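Local coordinates for sensor protein QseC (Escherichia coli, PDB 3JZ3) that acts as the sensor histidine kinase of the QseB/QseC two-component system, switching on the flagella regulon and possibly phosphorylating its partner QseB, at residues Leu54-Leu59 and Leu184-Arg189; Gln71-Ile76 and Lys110-Pro115; Val100-Asn105 and Val139-Asn144; Leu116-Leu121 and Lys192-Asn197; Ala145-Val150 and Glu209-Trp214. All coordinates share one frame; numbering follows the deposited sequence.

Interactions 1 and 4 are buried helix contacts that touch through Val-55 and Leu-117: 4 is apolar around one imidazole, while 1 combines an isoleucine with a salt bridge. Both use helix 186-193, interaction 1 setting its start against helix 42-61 and interaction 4 its end against helix 115-131. Interactions 3 and 5 are neighbouring strand pairs of the five-stranded sheet, one parallel and one antiparallel, each with an apolar face under the helices and a more polar face turned away. Interaction 2 is a separate two-stranded antiparallel sheet, only partly buried, that reaches interaction 4 through His-194 and interaction 5 through Arg-111 and Trp-214. Only 1, 2 and 4 touch the second subunit.

Interaction 1. Residues Leu54-Leu59 and Leu184-Arg189; sequences LVDQLL and LSIVQR
Ile-186 pushes its chain in beside Asp-56, and this is the tight half of the contact. Its CD1 reaches Asp-56 CB at 3.6 Å, and the two side chains slide past each other in opposite directions, so the methylene of the aspartate meets CD1 while the carboxylate lies against CB and CG1 of Ile-186. CG1 of Ile-186 stands anti to its own backbone N (chi1 -165°), which extends CD1 across to helix 42-61, and there it also lies 3.7 Å from the backbone N of Asp-56. Thr-52, on the same helix, packs against Ile-186 too.

Helix 42-61 belongs to the dimerisation and phosphoacceptor part of the kinase, while helix 186-193 is part of the ATP-binding domain, so the contact joins the two domains. Leu-184 ends the glycine-rich GLGL motif that leads into the second helix, and most of the region just ahead of it, residues 157-182, is not modelled. Val-55 and Leu-58 turn to the second subunit, where Leu-58 meets Leu-58 of that chain.

The looser half lies toward solvent, where both charged residues are partly exposed. Asp-56 OD1 makes a salt bridge with Arg-189 NH1 at 2.8 Å, whereas OD2 stays 4.0 Å from that NH1, making this a one-oxygen grip. The carboxylate and guanidinium planes stand 46° apart, and the side chains cross at about a right angle. A bend at chi3 (-83°) brings the guanidinium of Arg-189 round to the acid, while its CD rests 4.0 Å from CB of Leu-59.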
# COMPACT_ATOMS: atom_id res chain seq x y z
N LEU B 54 2.77 -6.23 -6.68
CA LEU B 54 2.37 -5.19 -7.62
C LEU B 54 3.50 -4.20 -7.91
O LEU B 54 3.83 -3.95 -9.08
CB LEU B 54 1.12 -4.45 -7.12
CG LEU B 54 0.53 -3.34 -8.00
CD1 LEU B 54 0.19 -3.84 -9.41
CD2 LEU B 54 -0.70 -2.74 -7.34
N VAL B 55 4.09 -3.64 -6.85
CA VAL B 55 5.11 -2.60 -6.99
C VAL B 55 6.41 -3.18 -7.57
O VAL B 55 7.09 -2.51 -8.35
CB VAL B 55 5.36 -1.85 -5.65
CG1 VAL B 55 6.53 -0.89 -5.77
CG2 VAL B 55 4.11 -1.09 -5.22
N ASP B 56 6.73 -4.42 -7.20
CA ASP B 56 7.85 -5.14 -7.80
C ASP B 56 7.69 -5.24 -9.32
O ASP B 56 8.61 -4.92 -10.06
CB ASP B 56 7.99 -6.54 -7.20
CG ASP B 56 9.22 -7.29 -7.72
OD1 ASP B 56 10.25 -6.65 -8.02
OD2 ASP B 56 9.15 -8.53 -7.83
N GLN B 57 6.51 -5.68 -9.76
CA GLN B 57 6.22 -5.80 -11.19
C GLN B 57 6.33 -4.44 -11.87
O GLN B 57 6.97 -4.32 -12.91
CB GLN B 57 4.84 -6.41 -11.41
CG GLN B 57 4.48 -6.62 -12.88
CD GLN B 57 3.22 -7.44 -13.08
OE1 GLN B 57 2.27 -7.36 -12.30
NE2 GLN B 57 3.20 -8.22 -14.15
N LEU B 58 5.72 -3.42 -11.27
CA LEU B 58 5.74 -2.08 -11.85
C LEU B 58 7.14 -1.47 -11.91
O LEU B 58 7.46 -0.74 -12.85
CB LEU B 58 4.78 -1.15 -11.11
CG LEU B 58 3.28 -1.45 -11.21
CD1 LEU B 58 2.47 -0.44 -10.40
CD2 LEU B 58 2.81 -1.46 -12.66
N LEU B 59 7.98 -1.78 -10.92
CA LEU B 59 9.38 -1.34 -10.92
C LEU B 59 10.15 -1.94 -12.09
O LEU B 59 10.88 -1.23 -12.79
CB LEU B 59 10.08 -1.71 -9.60
CG LEU B 59 9.97 -0.79 -8.39
CD1 LEU B 59 10.62 -1.45 -7.19
CD2 LEU B 59 10.60 0.57 -8.65
N LEU B 184 11.53 -13.25 -2.42
CA LEU B 184 11.63 -11.83 -2.09
C LEU B 184 12.92 -11.22 -2.66
O LEU B 184 13.94 -11.10 -1.98
CB LEU B 184 11.53 -11.60 -0.57
CG LEU B 184 10.16 -11.67 0.13
CD1 LEU B 184 9.42 -13.01 -0.04
CD2 LEU B 184 10.32 -11.35 1.61
N SER B 185 12.84 -10.84 -3.94
CA SER B 185 13.95 -10.24 -4.67
C SER B 185 13.65 -8.78 -5.00
O SER B 185 14.43 -8.11 -5.69
CB SER B 185 14.23 -11.03 -5.95
OG SER B 185 13.11 -11.00 -6.81
N ILE B 186 12.50 -8.31 -4.53
CA ILE B 186 12.16 -6.89 -4.59
C ILE B 186 13.09 -6.14 -3.63
O ILE B 186 13.45 -4.98 -3.88
CB ILE B 186 10.67 -6.62 -4.22
CG1 ILE B 186 10.26 -5.20 -4.64
CG2 ILE B 186 10.41 -6.88 -2.73
CD1 ILE B 186 8.87 -4.75 -4.16
N VAL B 187 13.49 -6.83 -2.56
CA VAL B 187 14.47 -6.34 -1.61
C VAL B 187 15.77 -6.00 -2.35
O VAL B 187 16.30 -4.91 -2.20
CB VAL B 187 14.73 -7.36 -0.48
CG1 VAL B 187 15.88 -6.92 0.42
CG2 VAL B 187 13.46 -7.59 0.35
N GLN B 188 16.23 -6.93 -3.18
CA GLN B 188 17.42 -6.71 -4.00
C GLN B 188 17.23 -5.56 -4.99
O GLN B 188 18.15 -4.77 -5.22
CB GLN B 188 17.83 -7.99 -4.74
N ARG B 189 16.03 -5.46 -5.57
CA ARG B 189 15.74 -4.45 -6.59
C ARG B 189 15.64 -3.04 -6.00
O ARG B 189 16.23 -2.10 -6.54
CB ARG B 189 14.45 -4.82 -7.33
CG ARG B 189 14.11 -3.93 -8.52
CD ARG B 189 12.95 -4.50 -9.34
NE ARG B 189 13.38 -5.53 -10.29
CZ ARG B 189 13.28 -6.85 -10.09
NH1 ARG B 189 12.76 -7.33 -8.97
NH2 ARG B 189 13.71 -7.69 -11.02

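Interaction 2. Residues Gln71-Ile76 and Lys110-Pro115; sequences QDVAEI and KRTGQP
Residues Ala-74 to Ile-76 run antiparallel to Arg-111 to Gly-113, the strand axes at 140°, with Ala-74 and Gly-113 exchanging two backbone hydrogen bonds and Ile-76 and Arg-111 another two. Between these pairs Glu-75 faces Thr-112, a non-hydrogen-bonded pair whose side chains make the link instead. Thr-112 OG1 donates to Glu-75 OE2 at 2.5 Å, reaching the oxygen on its syn side and 22° out of the carboxylate plane. The glutamate folds back to meet it through a bend at chi2 (-58°). On the same flank Val-73 CG1 packs on Thr-112 CG2 at 3.8 Å.

This small two-stranded sheet stands apart from the main sheet of the ATP-binding domain, and its second strand leads directly into helix 115-131. Gln-114 is the N-cap residue of that helix, its OE1 accepting from the N of Leu-116, while its NE2 lies 2.7 Å from Gln-71 O.

On the other flank the side chains of Ile-76 and Pro-115 cross at about a right angle, Ile-76 CD1 3.7 Å from Pro-115 CG and equally far from Gly-113 O. Arg-111 sends its NH2 to the carbonyl of His-194, and Asp-72 OD2 forms a salt bridge with Arg-53 of the second subunit.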
# COMPACT_ATOMS: atom_id res chain seq x y z
N GLN B 71 8.92 10.41 -7.63
CA GLN B 71 8.13 11.26 -6.74
C GLN B 71 8.57 11.08 -5.30
O GLN B 71 8.87 9.96 -4.87
CB GLN B 71 6.64 10.94 -6.85
CG GLN B 71 6.00 11.20 -8.21
CD GLN B 71 5.72 12.67 -8.47
OE1 GLN B 71 6.63 13.45 -8.75
NE2 GLN B 71 4.45 13.05 -8.39
N ASP B 72 8.61 12.19 -4.56
CA ASP B 72 8.81 12.20 -3.11
C ASP B 72 10.14 11.62 -2.62
O ASP B 72 10.24 11.17 -1.48
CB ASP B 72 7.62 11.52 -2.39
CG ASP B 72 6.29 12.19 -2.70
OD1 ASP B 72 6.13 13.39 -2.37
OD2 ASP B 72 5.41 11.52 -3.27
N VAL B 73 11.16 11.64 -3.48
CA VAL B 73 12.51 11.27 -3.06
C VAL B 73 13.05 12.33 -2.11
O VAL B 73 13.02 13.53 -2.42
CB VAL B 73 13.45 11.07 -4.27
CG1 VAL B 73 14.91 11.09 -3.84
CG2 VAL B 73 13.12 9.76 -4.96
N ALA B 74 13.53 11.89 -0.95
CA ALA B 74 13.99 12.79 0.10
C ALA B 74 15.09 12.14 0.93
O ALA B 74 15.49 11.00 0.68
CB ALA B 74 12.82 13.20 0.98
N GLU B 75 15.60 12.88 1.91
CA GLU B 75 16.55 12.33 2.87
C GLU B 75 15.76 11.58 3.94
O GLU B 75 14.93 12.17 4.63
CB GLU B 75 17.41 13.44 3.48
CG GLU B 75 18.34 14.16 2.49
CD GLU B 75 19.30 13.22 1.78
OE1 GLU B 75 19.98 12.42 2.45
OE2 GLU B 75 19.37 13.29 0.53
N ILE B 76 16.02 10.28 4.04
CA ILE B 76 15.25 9.43 4.94
C ILE B 76 16.03 9.13 6.22
O ILE B 76 17.12 8.55 6.15
CB ILE B 76 14.80 8.10 4.25
CG1 ILE B 76 14.17 8.37 2.87
CG2 ILE B 76 13.86 7.30 5.15
CD1 ILE B 76 13.03 9.40 2.86
N LYS B 110 20.93 9.39 7.67
CA LYS B 110 19.99 9.76 6.61
C LYS B 110 20.46 9.26 5.26
O LYS B 110 21.62 9.44 4.89
CB LYS B 110 19.79 11.28 6.57
CG LYS B 110 19.22 11.89 7.84
CD LYS B 110 18.80 13.34 7.61
CE LYS B 110 18.37 14.01 8.91
NZ LYS B 110 19.53 14.33 9.79
N ARG B 111 19.56 8.61 4.53
CA ARG B 111 19.84 8.16 3.17
C ARG B 111 18.85 8.79 2.19
O ARG B 111 17.70 9.04 2.54
CB ARG B 111 19.78 6.64 3.06
CG ARG B 111 21.00 5.91 3.60
CD ARG B 111 22.26 6.20 2.78
NE ARG B 111 22.22 5.59 1.45
CZ ARG B 111 23.25 5.57 0.60
NH1 ARG B 111 24.40 6.14 0.93
NH2 ARG B 111 23.12 4.98 -0.58
N THR B 112 19.32 9.03 0.98
CA THR B 112 18.47 9.54 -0.08
C THR B 112 17.65 8.37 -0.61
O THR B 112 18.19 7.34 -1.01
CB THR B 112 19.30 10.18 -1.22
OG1 THR B 112 20.16 11.18 -0.66
CG2 THR B 112 18.39 10.84 -2.25
N GLY B 113 16.33 8.52 -0.58
CA GLY B 113 15.46 7.45 -1.05
C GLY B 113 14.00 7.80 -1.15
O GLY B 113 13.56 8.87 -0.73
N GLN B 114 13.24 6.86 -1.71
CA GLN B 114 11.80 6.94 -1.77
C GLN B 114 11.25 6.18 -0.54
O GLN B 114 11.49 4.97 -0.39
CB GLN B 114 11.31 6.40 -3.13
CG GLN B 114 9.91 5.77 -3.21
CD GLN B 114 8.80 6.66 -2.70
OE1 GLN B 114 8.26 6.42 -1.64
NE2 GLN B 114 8.45 7.68 -3.47
N PRO B 115 10.54 6.90 0.35
CA PRO B 115 10.09 6.40 1.66
C PRO B 115 9.24 5.13 1.61
O PRO B 115 9.46 4.22 2.41
CB PRO B 115 9.25 7.56 2.21
CG PRO B 115 9.71 8.76 1.48
CD PRO B 115 10.13 8.29 0.12

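Interaction 3. Residues Val100-Asn105 and Val139-Asn144; sequences VRLTLN and VDVTLN
Arg-101 and Asp-140 lie side by side on neighbouring parallel strands and point the same way. Starting at CB, the arginine passes 3.8 Å from Val-139 O and just as far from Asp-140 OD1. CG runs past that same oxygen, and Arg-101 CD comes in to 3.3 Å from Asp-140 OD1. There the chain bends (chi3 -64°), swinging NH1 back. Arg-101 NH1 donates to Asp-140 OD1 at 3.0 Å, on the syn lone pair, in a salt bridge that is bent, 135° at the hydrogen, with OD1 31° out of the guanidinium plane.

At the far end, Asn-105 ND2 gives a straighter bond to Asn-144 OD1 at 2.7 Å, with the two amides nearly coplanar; Asn-144 ND2 in turn bonds to Asn-147. Backbone hydrogen bonds in parallel register join the strands between these polar pairs.

The other face is apolar: Leu-102 CD1 touches Val-141 CG1 at 3.8 Å, and Leu-104 CD2 meets the CB of Leu-143. It lies under helices 78-95 and 115-131, where Val-100 packs on Val-86 and Val-141 on Leu-126. Strand 99-104 is one of the two outermost strands of the sheet within this chain, and strand 147-151 follows on the far side of 138-143.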
# COMPACT_ATOMS: atom_id res chain seq x y z
N VAL B 100 10.44 -8.83 19.10
CA VAL B 100 11.22 -8.03 18.15
C VAL B 100 12.06 -7.00 18.90
O VAL B 100 11.54 -6.13 19.60
CB VAL B 100 10.32 -7.33 17.09
CG1 VAL B 100 11.18 -6.58 16.08
CG2 VAL B 100 9.44 -8.35 16.38
N ARG B 101 13.38 -7.13 18.77
CA ARG B 101 14.32 -6.27 19.45
C ARG B 101 14.95 -5.31 18.46
O ARG B 101 15.57 -5.73 17.48
CB ARG B 101 15.41 -7.11 20.14
CG ARG B 101 16.57 -6.31 20.73
CD ARG B 101 17.69 -7.23 21.21
NE ARG B 101 17.24 -8.10 22.31
CZ ARG B 101 17.60 -9.37 22.46
NH1 ARG B 101 18.42 -9.96 21.60
NH2 ARG B 101 17.13 -10.06 23.49
N LEU B 102 14.79 -4.02 18.72
CA LEU B 102 15.42 -2.98 17.92
C LEU B 102 16.62 -2.36 18.64
O LEU B 102 16.48 -1.76 19.70
CB LEU B 102 14.42 -1.89 17.53
CG LEU B 102 14.96 -0.73 16.70
CD1 LEU B 102 15.34 -1.16 15.29
CD2 LEU B 102 13.95 0.41 16.65
N THR B 103 17.80 -2.54 18.05
CA THR B 103 19.04 -1.97 18.56
C THR B 103 19.50 -0.86 17.63
O THR B 103 19.55 -1.04 16.41
CB THR B 103 20.14 -3.05 18.68
OG1 THR B 103 19.69 -4.10 19.55
CG2 THR B 103 21.42 -2.47 19.24
N LEU B 104 19.82 0.30 18.20
CA LEU B 104 20.27 1.44 17.41
C LEU B 104 21.69 1.84 17.83
O LEU B 104 21.88 2.48 18.86
CB LEU B 104 19.31 2.61 17.56
CG LEU B 104 17.83 2.36 17.25
CD1 LEU B 104 16.96 3.42 17.88
CD2 LEU B 104 17.58 2.27 15.74
N ASN B 105 22.66 1.43 17.01
CA ASN B 105 24.07 1.71 17.27
C ASN B 105 24.48 3.08 16.76
O ASN B 105 25.38 3.72 17.31
CB ASN B 105 24.96 0.63 16.67
CG ASN B 105 24.88 -0.68 17.44
OD1 ASN B 105 24.79 -0.69 18.66
ND2 ASN B 105 24.93 -1.80 16.72
N VAL B 139 13.66 -11.82 17.25
CA VAL B 139 14.09 -11.20 16.00
C VAL B 139 14.91 -9.95 16.32
O VAL B 139 14.45 -9.06 17.03
CB VAL B 139 12.89 -10.82 15.10
CG1 VAL B 139 13.37 -10.08 13.85
CG2 VAL B 139 12.11 -12.07 14.71
N ASP B 140 16.14 -9.90 15.80
CA ASP B 140 17.04 -8.78 16.03
C ASP B 140 17.10 -7.83 14.83
O ASP B 140 17.53 -8.22 13.74
CB ASP B 140 18.46 -9.28 16.35
CG ASP B 140 18.54 -9.93 17.71
OD1 ASP B 140 18.23 -9.25 18.71
OD2 ASP B 140 18.94 -11.11 17.78
N VAL B 141 16.68 -6.59 15.06
CA VAL B 141 16.81 -5.52 14.06
C VAL B 141 17.84 -4.52 14.57
O VAL B 141 17.67 -3.93 15.64
CB VAL B 141 15.47 -4.81 13.77
CG1 VAL B 141 15.62 -3.81 12.63
CG2 VAL B 141 14.39 -5.83 13.43
N THR B 142 18.91 -4.32 13.79
CA THR B 142 20.03 -3.49 14.22
C THR B 142 20.37 -2.44 13.17
O THR B 142 20.54 -2.76 12.00
CB THR B 142 21.29 -4.36 14.49
OG1 THR B 142 20.98 -5.35 15.48
CG2 THR B 142 22.45 -3.50 14.99
N LEU B 143 20.47 -1.19 13.60
CA LEU B 143 20.92 -0.12 12.72
C LEU B 143 22.35 0.28 13.07
O LEU B 143 22.64 0.69 14.20
CB LEU B 143 20.00 1.10 12.82
CG LEU B 143 20.40 2.36 12.05
CD1 LEU B 143 20.46 2.11 10.54
CD2 LEU B 143 19.46 3.50 12.38
N ASN B 144 23.24 0.13 12.09
CA ASN B 144 24.63 0.56 12.21
C ASN B 144 24.89 1.75 11.28
O ASN B 144 24.01 2.15 10.52
CB ASN B 144 25.57 -0.61 11.88
CG ASN B 144 25.39 -1.77 12.83
OD1 ASN B 144 25.52 -1.62 14.05
ND2 ASN B 144 25.08 -2.95 12.29

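Interaction 4. Residues Leu116-Leu121 and Lys192-Asn197; sequences LLLSLL and KLHGMN
Leu-118 sets a methyl squarely on the imidazole of His-194. Its CD2 stands 3.5 Å from the ring centroid and only 5° off the normal, a CH-pi contact centred over the face, and its CG lies 3.5 Å from NE2. The two side chains approach from opposite directions. Leu-118 has its CG anti to the carbonyl carbon (chi1 -77°), which brings the branch over the ring. Leu-117 comes to the same imidazole differently, at the edge and near its plane, with CB 4.1 Å from CE1. Two successive leucines of helix 115-131 thus hold one ring from two directions.

Further contacts flank it. The side chains of Leu-117 and Leu-193 cross at about a right angle, Leu-117 CD1 3.8 Å from Leu-193 CD2, and Leu-118 CD2 also meets CE of Met-196, modelled as selenomethionine, at 4.2 Å. The ring projects from the place where helix 186-193 stops: His-194 is the first residue to leave helical angles, and Gly-195, with its positive phi, is the C-prime residue of a Schellman motif in which Met-196 N reaches back to Ala-191 O. The contact therefore joins the end of one helix of the ATP-binding domain to the first turn of another.

Buried though it is, the imidazole has both nitrogens bonded: ND1 to the carbonyl of Ile-190 and NE2 to the backbone N of Gln-114. A carbonyl on one side and an N-H on the other are consistent with a neutral ring carrying its proton on ND1, which would suit the greasy leucine surroundings.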
# COMPACT_ATOMS: atom_id res chain seq x y z
N LEU B 116 8.27 5.08 0.70
CA LEU B 116 7.39 3.93 0.58
C LEU B 116 8.13 2.68 0.14
O LEU B 116 7.90 1.59 0.66
CB LEU B 116 6.23 4.22 -0.37
CG LEU B 116 4.94 4.80 0.21
CD1 LEU B 116 5.14 6.02 1.11
CD2 LEU B 116 4.01 5.13 -0.93
N LEU B 117 9.04 2.85 -0.82
CA LEU B 117 9.87 1.75 -1.29
C LEU B 117 10.79 1.23 -0.19
O LEU B 117 10.93 0.02 -0.03
CB LEU B 117 10.67 2.15 -2.53
CG LEU B 117 9.88 2.44 -3.82
CD1 LEU B 117 10.83 2.65 -4.99
CD2 LEU B 117 8.87 1.33 -4.16
N LEU B 118 11.39 2.13 0.58
CA LEU B 118 12.28 1.70 1.67
C LEU B 118 11.50 1.02 2.78
O LEU B 118 12.00 0.10 3.43
CB LEU B 118 13.10 2.87 2.22
CG LEU B 118 14.30 3.30 1.37
CD1 LEU B 118 15.12 4.34 2.12
CD2 LEU B 118 15.18 2.10 0.98
N SER B 119 10.27 1.49 2.98
CA SER B 119 9.36 0.90 3.95
C SER B 119 9.00 -0.53 3.54
O SER B 119 8.96 -1.43 4.37
CB SER B 119 8.11 1.77 4.09
OG SER B 119 7.16 1.15 4.94
N LEU B 120 8.76 -0.73 2.24
CA LEU B 120 8.47 -2.05 1.68
C LEU B 120 9.64 -3.01 1.83
O LEU B 120 9.46 -4.15 2.23
CB LEU B 120 8.10 -1.95 0.19
CG LEU B 120 6.67 -1.58 -0.20
CD1 LEU B 120 6.59 -1.39 -1.70
CD2 LEU B 120 5.69 -2.64 0.27
N LEU B 121 10.84 -2.54 1.48
CA LEU B 121 12.07 -3.31 1.65
C LEU B 121 12.20 -3.81 3.09
O LEU B 121 12.33 -5.02 3.32
CB LEU B 121 13.29 -2.46 1.28
CG LEU B 121 14.66 -3.13 1.22
CD1 LEU B 121 15.64 -2.28 0.43
CD2 LEU B 121 15.22 -3.43 2.61
N LYS B 192 19.15 -1.95 -4.78
CA LYS B 192 19.99 -1.57 -5.91
C LYS B 192 19.63 -0.18 -6.44
O LYS B 192 20.51 0.60 -6.80
CB LYS B 192 19.90 -2.60 -7.04
N LEU B 193 18.33 0.11 -6.46
CA LEU B 193 17.84 1.42 -6.87
C LEU B 193 18.35 2.53 -5.93
O LEU B 193 18.61 3.65 -6.37
CB LEU B 193 16.31 1.41 -6.92
CG LEU B 193 15.53 2.67 -7.31
CD1 LEU B 193 15.74 3.04 -8.77
CD2 LEU B 193 14.05 2.46 -7.02
N HIS B 194 18.49 2.20 -4.65
CA HIS B 194 18.95 3.15 -3.63
C HIS B 194 20.47 3.15 -3.43
O HIS B 194 20.98 3.78 -2.51
CB HIS B 194 18.27 2.84 -2.30
CG HIS B 194 16.82 3.19 -2.27
ND1 HIS B 194 15.84 2.36 -2.75
CD2 HIS B 194 16.18 4.30 -1.82
CE1 HIS B 194 14.66 2.93 -2.60
NE2 HIS B 194 14.84 4.11 -2.04
N GLY B 195 21.19 2.43 -4.30
CA GLY B 195 22.64 2.31 -4.18
C GLY B 195 23.05 1.48 -2.97
O GLY B 195 24.10 1.73 -2.38
N MSE B 196 22.22 0.51 -2.62
CA MSE B 196 22.46 -0.34 -1.46
C MSE B 196 22.72 -1.77 -1.91
O MSE B 196 22.27 -2.19 -2.97
CB MSE B 196 21.26 -0.31 -0.51
CG MSE B 196 20.96 1.04 0.12
SE MSE B 196 19.30 1.04 1.16
CE MSE B 196 19.28 2.92 1.70
N ASN B 197 23.45 -2.51 -1.08
CA ASN B 197 23.71 -3.92 -1.31
C ASN B 197 22.95 -4.72 -0.26
O ASN B 197 22.82 -4.28 0.88
CB ASN B 197 25.21 -4.19 -1.20
CG ASN B 197 25.60 -5.62 -1.59
OD1 ASN B 197 25.21 -6.59 -0.93
ND2 ASN B 197 26.40 -5.74 -2.64

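Interaction 5. Residues Ala145-Val150 and Glu209-Trp214; sequences ADNFIV and EAKVSW
The indole of Trp-214 lies flat against the backbone of Asp-146 and Asn-147. On one face the carbonyl carbon of Asp-146 stands 3.4 Å above the plane, over its centre, and Asn-147 N sits at the same height nearer the rim, so the peptide group between them rests on the ring. At the indole's edge, in its plane, Phe-148 CD2 comes 3.7 Å from Trp-214 CZ3; the two side chains cross at about a right angle. The phenyl ring has Val-212 over one face, CB 3.9 Å from the centroid and 22° off the normal. A chi1 of 68° tucks the phenyl over the strand beside Val-212.

Backbone hydrogen bonds pair Phe-148 with Val-212 and Val-150 with Ala-210, all near 2.9 Å, and Trp-214 N carries the register on to Asp-146 O. This antiparallel pair lies inside the five-stranded sheet of the GHKL-type ATP-binding domain. Its apolar face is covered by helices: Phe-148 packs on Leu-82 and Val-122, Val-212 on Leu-125.

The other face is more polar and partly exposed. Asn-147 ND2 bonds to Asp-146 OD1, and the chains of Ile-149 and Lys-211 run alongside each other, Ile-149 CG1 to Lys-211 CG 3.9 Å. The strands are thus joined by backbone hydrogen bonds and by apolar packing round Phe-148, with no charge pair between them, and Trp-214, the last residue of the natural sequence, ends the pair by lying over the Asp-146 to Asn-147 peptide.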
# COMPACT_ATOMS: atom_id res chain seq x y z
N ALA B 145 26.09 2.33 11.36
CA ALA B 145 26.45 3.53 10.58
C ALA B 145 26.21 3.39 9.08
O ALA B 145 25.65 4.29 8.45
CB ALA B 145 27.90 3.93 10.86
N ASP B 146 26.62 2.25 8.51
CA ASP B 146 26.55 2.04 7.07
C ASP B 146 25.80 0.76 6.66
O ASP B 146 25.93 0.28 5.54
CB ASP B 146 27.96 2.04 6.47
CG ASP B 146 28.85 0.95 7.04
OD1 ASP B 146 28.43 0.25 7.99
OD2 ASP B 146 29.98 0.79 6.53
N ASN B 147 25.02 0.22 7.59
CA ASN B 147 24.19 -0.96 7.34
C ASN B 147 23.11 -1.13 8.40
O ASN B 147 23.24 -0.61 9.51
CB ASN B 147 25.04 -2.23 7.27
CG ASN B 147 25.71 -2.56 8.59
OD1 ASN B 147 25.18 -3.35 9.38
ND2 ASN B 147 26.85 -1.95 8.85
N PHE B 148 22.05 -1.85 8.05
CA PHE B 148 21.17 -2.41 9.07
C PHE B 148 21.03 -3.92 8.88
O PHE B 148 21.24 -4.43 7.77
CB PHE B 148 19.81 -1.68 9.19
CG PHE B 148 18.90 -1.84 8.00
CD1 PHE B 148 18.01 -2.91 7.93
CD2 PHE B 148 18.90 -0.90 6.98
CE1 PHE B 148 17.15 -3.06 6.84
CE2 PHE B 148 18.03 -1.03 5.88
CZ PHE B 148 17.16 -2.12 5.81
N ILE B 149 20.73 -4.62 9.96
CA ILE B 149 20.65 -6.08 9.94
C ILE B 149 19.33 -6.55 10.53
O ILE B 149 18.90 -6.07 11.58
CB ILE B 149 21.82 -6.73 10.74
CG1 ILE B 149 23.18 -6.35 10.14
CG2 ILE B 149 21.66 -8.26 10.78
CD1 ILE B 149 24.36 -6.53 11.11
N VAL B 150 18.69 -7.47 9.82
CA VAL B 150 17.53 -8.19 10.34
C VAL B 150 17.95 -9.66 10.48
O VAL B 150 18.46 -10.26 9.54
CB VAL B 150 16.29 -8.04 9.42
CG1 VAL B 150 15.06 -8.69 10.05
CG2 VAL B 150 16.02 -6.57 9.13
N GLU B 209 20.04 -14.42 8.46
CA GLU B 209 20.51 -13.05 8.55
C GLU B 209 20.42 -12.33 7.20
O GLU B 209 20.77 -12.89 6.16
CB GLU B 209 21.95 -13.01 9.07
CG GLU B 209 22.54 -11.61 9.25
CD GLU B 209 24.04 -11.62 9.47
OE1 GLU B 209 24.52 -12.44 10.29
OE2 GLU B 209 24.75 -10.81 8.83
N ALA B 210 19.93 -11.09 7.24
CA ALA B 210 19.92 -10.21 6.08
C ALA B 210 20.58 -8.89 6.46
O ALA B 210 20.24 -8.30 7.49
CB ALA B 210 18.50 -9.99 5.59
N LYS B 211 21.51 -8.43 5.63
CA LYS B 211 22.23 -7.19 5.90
C LYS B 211 22.15 -6.24 4.71
O LYS B 211 22.59 -6.57 3.60
CB LYS B 211 23.69 -7.46 6.25
CG LYS B 211 24.53 -6.20 6.47
CD LYS B 211 26.02 -6.45 6.22
CE LYS B 211 26.69 -7.11 7.41
NZ LYS B 211 28.08 -7.54 7.08
N VAL B 212 21.59 -5.06 4.95
CA VAL B 212 21.49 -4.03 3.92
C VAL B 212 22.58 -3.00 4.17
O VAL B 212 22.56 -2.30 5.18
CB VAL B 212 20.09 -3.38 3.89
CG1 VAL B 212 20.02 -2.31 2.80
CG2 VAL B 212 19.01 -4.43 3.66
N SER B 213 23.53 -2.91 3.25
CA SER B 213 24.65 -1.99 3.39
C SER B 213 24.64 -0.92 2.32
O SER B 213 24.12 -1.12 1.22
CB SER B 213 25.97 -2.76 3.37
OG SER B 213 26.10 -3.50 2.17
N TRP B 214 25.22 0.23 2.66
CA TRP B 214 25.41 1.34 1.73
C TRP B 214 26.77 1.98 2.02
O TRP B 214 27.42 1.65 3.02
CB TRP B 214 24.29 2.37 1.89
CG TRP B 214 24.14 2.84 3.29
CD1 TRP B 214 24.79 3.88 3.89
CD2 TRP B 214 23.30 2.27 4.30
NE1 TRP B 214 24.40 4.00 5.20
CE2 TRP B 214 23.49 3.02 5.48
CE3 TRP B 214 22.40 1.19 4.32
CZ2 TRP B 214 22.81 2.73 6.67
CZ3 TRP B 214 21.73 0.91 5.50
CH2 TRP B 214 21.94 1.67 6.66